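Local coordinates for flavodoxin (Fusobacterium nucleatum, PDB 6OHK), which binds flavin mononucleotide and carries electrons, probably as a donor to a number of redox enzymes, at residues A[47-58]-A[80-91]. The protein carries 1 engineered substitution. Numbering follows the deposited sequence.
Sequences ENFENLILVTPT and FTGKVVGLVGLG. With FMN (flavin mononucleotide), chain B.
Two neighbouring parallel strands at the heart of the flavodoxin fold, 51-58 and 84-90, pair from N51 and V84 to P57 and L90 and illustrate how a flavodoxin-like parallel sheet presents its C-terminal strand ends to the cofactor. Backbone bonds alternate along the pair, from V84 N to E50 O (2.9 Å) as far as L90 N to T56 O, and the two strand axes cross at -22°.

On the face bearing L52 and L54, CD1 of L54 lies 3.8 Å from CG1 of V85, while CD2 of L87 reaches the CB and CD1 of L54. CD1 of L52 meets K83 CD and, obliquely, CE2 of the F80 ring (3.9 Å). On the other face V55 and V88 stand alongside each other with their side chains aligned; V55 CG1, anti to its own nitrogen (chi1 -174°), turns to V88 CB and to L90 CD1. G86, between V84 and V88, brings no side chain to this face beside I53.

At the N-terminal end K83 stretches out and bends only at its last torsion (chi4 -58°), which brings NZ to two carbonyls, F49 O at 2.8 Å and E47 O at 3.0 Å, from above both carbonyl planes. This double grip ties the turn at 80-83 to the short 47-50 segment leading into strand 51-58.

At the other end T58 OG1 donates to L90 O (2.9 Å), and the flavin's ribityl O2' donates to T58 O (2.7 Å) and accepts from T58 N. CG2 of T58 sits over the face of the flavin's pyrimidine ring, 3.2 Å from N3.

Strand 7-11 hydrogen-bonds to the far edge of 51-58; helix 154-166 packs on I53 and V88, and T18 of helix 17-28 on V55, P57 and L90.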
loop_
_atom_site.group_PDB
_atom_site.type_symbol
_atom_site.label_atom_id
_atom_site.label_comp_id
_atom_site.label_asym_id
_atom_site.label_seq_id
_atom_site.Cartn_x
_atom_site.Cartn_y
_atom_site.Cartn_z
ATOM N N GLU A 47 12.010 -8.281 4.550
ATOM C CA GLU A 47 12.290 -9.717 4.585
ATOM C C GLU A 47 11.768 -10.376 5.854
ATOM O O GLU A 47 11.501 -11.596 5.853
ATOM C CB GLU A 47 13.799 -9.936 4.487
ATOM C CG GLU A 47 14.289 -11.165 3.750
ATOM C CD GLU A 47 15.736 -10.966 3.311
ATOM O OE1 GLU A 47 16.008 -10.918 2.085
ATOM O OE2 GLU A 47 16.594 -10.800 4.208
ATOM N N ASN A 48 11.648 -9.630 6.945
ATOM C CA ASN A 48 11.390 -10.172 8.273
ATOM C C ASN A 48 9.921 -10.441 8.576
ATOM O O ASN A 48 9.631 -10.964 9.662
ATOM C CB ASN A 48 11.913 -9.194 9.320
ATOM C CG ASN A 48 13.403 -8.999 9.231
ATOM O OD1 ASN A 48 14.121 -9.842 8.695
ATOM N ND2 ASN A 48 13.878 -7.880 9.772
ATOM N N PHE A 49 8.994 -10.104 7.682
ATOM C CA PHE A 49 7.577 -10.215 7.952
ATOM C C PHE A 49 6.917 -11.077 6.901
ATOM O O PHE A 49 7.262 -11.031 5.717
ATOM C CB PHE A 49 6.927 -8.821 7.929
ATOM C CG PHE A 49 7.501 -7.912 8.949
ATOM C CD1 PHE A 49 6.998 -7.909 10.224
ATOM C CD2 PHE A 49 8.597 -7.113 8.681
ATOM C CE1 PHE A 49 7.550 -7.130 11.206
ATOM C CE2 PHE A 49 9.162 -6.350 9.635
ATOM C CZ PHE A 49 8.653 -6.340 10.901
ATOM N N GLU A 50 5.902 -11.819 7.329
ATOM C CA GLU A 50 5.051 -12.556 6.410
ATOM C C GLU A 50 3.819 -11.783 6.015
ATOM O O GLU A 50 3.232 -12.090 4.981
ATOM C CB GLU A 50 4.641 -13.901 7.017
ATOM C CG GLU A 50 5.879 -14.792 7.352
ATOM C CD GLU A 50 5.517 -16.220 7.751
ATOM O OE1 GLU A 50 4.377 -16.658 7.485
ATOM O OE2 GLU A 50 6.388 -16.907 8.330
ATOM N N ASN A 51 3.380 -10.866 6.857
ATOM C CA ASN A 51 2.244 -10.008 6.598
ATOM C C ASN A 51 2.772 -8.595 6.433
ATOM O O ASN A 51 3.491 -8.110 7.310
ATOM C CB ASN A 51 1.293 -10.026 7.796
ATOM C CG ASN A 51 0.699 -11.389 8.051
ATOM O OD1 ASN A 51 0.460 -12.141 7.110
ATOM N ND2 ASN A 51 0.441 -11.704 9.323
ATOM N N LEU A 52 2.432 -7.933 5.324
ATOM C CA LEU A 52 2.982 -6.626 4.986
ATOM C C LEU A 52 1.901 -5.685 4.510
ATOM O O LEU A 52 0.977 -6.076 3.797
ATOM C CB LEU A 52 3.980 -6.788 3.848
ATOM C CG LEU A 52 5.303 -7.451 4.212
ATOM C CD1 LEU A 52 6.024 -7.902 2.956
ATOM C CD2 LEU A 52 6.199 -6.511 4.997
ATOM N N ILE A 53 2.056 -4.421 4.884
ATOM C CA ILE A 53 1.297 -3.310 4.310
ATOM C C ILE A 53 2.305 -2.293 3.804
ATOM O O ILE A 53 3.111 -1.776 4.591
ATOM C CB ILE A 53 0.369 -2.684 5.358
ATOM C CG1 ILE A 53 -0.654 -3.703 5.855
ATOM C CG2 ILE A 53 -0.304 -1.420 4.788
ATOM C CD1 ILE A 53 -1.501 -3.214 7.025
ATOM N N LEU A 54 2.303 -2.034 2.505
ATOM C CA LEU A 54 3.250 -1.120 1.864
ATOM C C LEU A 54 2.479 0.084 1.369
ATOM O O LEU A 54 1.481 -0.070 0.667
ATOM C CB LEU A 54 3.953 -1.801 0.683
ATOM C CG LEU A 54 4.499 -3.205 0.938
ATOM C CD1 LEU A 54 5.221 -3.685 -0.317
ATOM C CD2 LEU A 54 5.417 -3.302 2.138
ATOM N N VAL A 55 2.909 1.274 1.771
ATOM C CA VAL A 55 2.155 2.515 1.584
ATOM C C VAL A 55 3.023 3.531 0.860
ATOM O O VAL A 55 4.159 3.790 1.261
ATOM C CB VAL A 55 1.728 3.090 2.944
ATOM C CG1 VAL A 55 0.822 4.296 2.740
ATOM C CG2 VAL A 55 1.097 2.036 3.842
ATOM N N THR A 56 2.486 4.137 -0.187
ATOM C CA THR A 56 3.203 5.223 -0.855
ATOM C C THR A 56 2.255 6.275 -1.414
ATOM O O THR A 56 1.232 5.929 -2.000
ATOM C CB THR A 56 4.122 4.702 -1.979
ATOM O OG1 THR A 56 4.942 5.774 -2.474
ATOM C CG2 THR A 56 3.333 4.067 -3.130
ATOM N N PRO A 57 2.601 7.553 -1.292
ATOM C CA PRO A 57 2.014 8.567 -2.167
ATOM C C PRO A 57 2.584 8.444 -3.566
ATOM O O PRO A 57 3.537 7.729 -3.832
ATOM C CB PRO A 57 2.440 9.867 -1.495
ATOM C CG PRO A 57 3.818 9.537 -0.932
ATOM C CD PRO A 57 3.691 8.100 -0.455
ATOM N N THR A 58 1.999 9.178 -4.494
ATOM C CA THR A 58 2.391 9.141 -5.900
ATOM C C THR A 58 2.973 10.490 -6.286
ATOM O O THR A 58 2.426 11.542 -5.936
ATOM C CB THR A 58 1.164 8.900 -6.748
ATOM O OG1 THR A 58 0.346 7.902 -6.136
ATOM C CG2 THR A 58 1.500 8.596 -8.188
ATOM N N PHE A 80 9.546 -13.079 -1.876
ATOM C CA PHE A 80 8.220 -12.827 -1.315
ATOM C C PHE A 80 7.356 -14.081 -1.220
ATOM O O PHE A 80 6.192 -13.991 -0.824
ATOM C CB PHE A 80 7.480 -11.736 -2.120
ATOM C CG PHE A 80 7.923 -10.338 -1.813
ATOM C CD1 PHE A 80 9.067 -9.810 -2.388
ATOM C CD2 PHE A 80 7.188 -9.540 -0.942
ATOM C CE1 PHE A 80 9.466 -8.502 -2.104
ATOM C CE2 PHE A 80 7.605 -8.260 -0.640
ATOM C CZ PHE A 80 8.725 -7.743 -1.227
ATOM N N THR A 81 7.920 -15.261 -1.508
ATOM C CA THR A 81 7.173 -16.513 -1.372
ATOM C C THR A 81 6.599 -16.614 0.023
ATOM O O THR A 81 7.304 -16.396 0.997
ATOM C CB THR A 81 8.093 -17.703 -1.648
ATOM O OG1 THR A 81 8.602 -17.574 -2.973
ATOM C CG2 THR A 81 7.316 -19.011 -1.533
ATOM N N GLY A 82 5.318 -16.920 0.122
ATOM C CA GLY A 82 4.678 -17.069 1.407
ATOM C C GLY A 82 4.241 -15.777 2.062
ATOM O O GLY A 82 3.539 -15.834 3.080
ATOM N N LYS A 83 4.610 -14.626 1.514
ATOM C CA LYS A 83 4.208 -13.346 2.068
ATOM C C LYS A 83 2.876 -12.911 1.513
ATOM O O LYS A 83 2.516 -13.212 0.376
ATOM C CB LYS A 83 5.270 -12.281 1.839
ATOM C CG LYS A 83 6.640 -12.646 2.409
ATOM C CD LYS A 83 7.527 -11.399 2.398
ATOM C CE LYS A 83 8.984 -11.694 2.754
ATOM N NZ LYS A 83 9.119 -12.329 4.096
ATOM N N VAL A 84 2.138 -12.184 2.345
ATOM C CA VAL A 84 0.824 -11.666 2.028
ATOM C C VAL A 84 0.900 -10.155 2.181
ATOM O O VAL A 84 1.249 -9.656 3.261
ATOM C CB VAL A 84 -0.224 -12.251 2.983
ATOM C CG1 VAL A 84 -1.599 -11.735 2.623
ATOM C CG2 VAL A 84 -0.191 -13.777 2.935
ATOM N N VAL A 85 0.610 -9.423 1.105
ATOM C CA VAL A 85 0.909 -7.996 1.032
ATOM C C VAL A 85 -0.333 -7.216 0.643
ATOM O O VAL A 85 -0.979 -7.539 -0.370
ATOM C CB VAL A 85 2.005 -7.760 -0.005
ATOM C CG1 VAL A 85 2.422 -6.312 -0.039
ATOM C CG2 VAL A 85 3.198 -8.664 0.254
ATOM N N GLY A 86 -0.635 -6.175 1.400
ATOM C CA GLY A 86 -1.596 -5.161 0.992
ATOM C C GLY A 86 -0.876 -3.881 0.616
ATOM O O GLY A 86 0.086 -3.493 1.284
ATOM N N LEU A 87 -1.343 -3.229 -0.447
ATOM C CA LEU A 87 -0.772 -1.999 -0.969
ATOM C C LEU A 87 -1.735 -0.852 -0.749
ATOM O O LEU A 87 -2.945 -1.000 -0.998
ATOM C CB LEU A 87 -0.521 -2.167 -2.464
ATOM C CG LEU A 87 0.334 -3.341 -2.848
ATOM C CD1 LEU A 87 0.382 -3.446 -4.379
ATOM C CD2 LEU A 87 1.740 -3.243 -2.285
ATOM N N VAL A 88 -1.199 0.276 -0.291
ATOM C CA VAL A 88 -1.970 1.499 -0.085
ATOM C C VAL A 88 -1.324 2.613 -0.884
ATOM O O VAL A 88 -0.142 2.894 -0.701
ATOM C CB VAL A 88 -2.039 1.887 1.399
ATOM C CG1 VAL A 88 -2.913 3.151 1.575
ATOM C CG2 VAL A 88 -2.600 0.722 2.225
ATOM N N GLY A 89 -2.101 3.276 -1.728
ATOM C CA GLY A 89 -1.652 4.460 -2.431
ATOM C C GLY A 89 -2.370 5.693 -1.933
ATOM O O GLY A 89 -3.537 5.629 -1.542
ATOM N N LEU A 90 -1.680 6.829 -1.979
ATOM C CA LEU A 90 -2.283 8.157 -1.826
ATOM C C LEU A 90 -2.036 8.922 -3.105
ATOM O O LEU A 90 -0.956 8.828 -3.695
ATOM C CB LEU A 90 -1.635 8.940 -0.719
ATOM C CG LEU A 90 -2.039 8.587 0.705
ATOM C CD1 LEU A 90 -1.301 7.380 1.202
ATOM C CD2 LEU A 90 -1.708 9.750 1.585
ATOM N N GLY A 91 -3.058 9.648 -3.549
ATOM C CA GLY A 91 -2.924 10.453 -4.749
ATOM C C GLY A 91 -4.034 11.477 -4.854
ATOM O O GLY A 91 -4.758 11.743 -3.895
HETATM N N1 FMN B . -1.115 11.971 -7.110
HETATM C C2 FMN B . -1.446 10.941 -8.004
HETATM O O2 FMN B . -2.387 10.243 -7.821
HETATM N N3 FMN B . -0.621 10.782 -9.172
HETATM C C4 FMN B . 0.463 11.557 -9.486
HETATM O O4 FMN B . 1.082 11.311 -10.500
HETATM C C4A FMN B . 0.763 12.606 -8.575
HETATM N N5 FMN B . 1.848 13.437 -8.845
HETATM C C5A FMN B . 2.051 14.505 -7.928
HETATM C C6 FMN B . 3.049 15.451 -8.227
HETATM C C7 FMN B . 3.293 16.493 -7.356
HETATM C C7M FMN B . 4.463 17.403 -7.762
HETATM C C8 FMN B . 2.490 16.675 -6.239
HETATM C C8M FMN B . 2.818 17.810 -5.292
HETATM C C9 FMN B . 1.496 15.743 -5.945
HETATM C C9A FMN B . 1.265 14.693 -6.797
HETATM N N10 FMN B . 0.224 13.732 -6.476
HETATM C C10 FMN B . -0.030 12.749 -7.408
HETATM C "C1'" FMN B . -0.595 13.883 -5.275
HETATM C "C2'" FMN B . 0.156 13.372 -4.008
HETATM O "O2'" FMN B . 0.519 12.007 -4.114
HETATM C "C3'" FMN B . -0.780 13.511 -2.793
HETATM O "O3'" FMN B . -0.949 14.893 -2.552
HETATM C "C4'" FMN B . -0.342 12.804 -1.512
HETATM O "O4'" FMN B . -1.395 12.919 -0.561
HETATM C "C5'" FMN B . 0.942 13.374 -0.922
HETATM O "O5'" FMN B . 1.338 12.526 0.144
HETATM P P FMN B . 2.516 12.975 1.142
HETATM O O1P FMN B . 2.597 11.823 2.118
HETATM O O2P FMN B . 3.788 13.191 0.396
HETATM O O3P FMN B . 2.057 14.272 1.820
HETATM O O HOH W 1 4.305 -17.546 5.130
#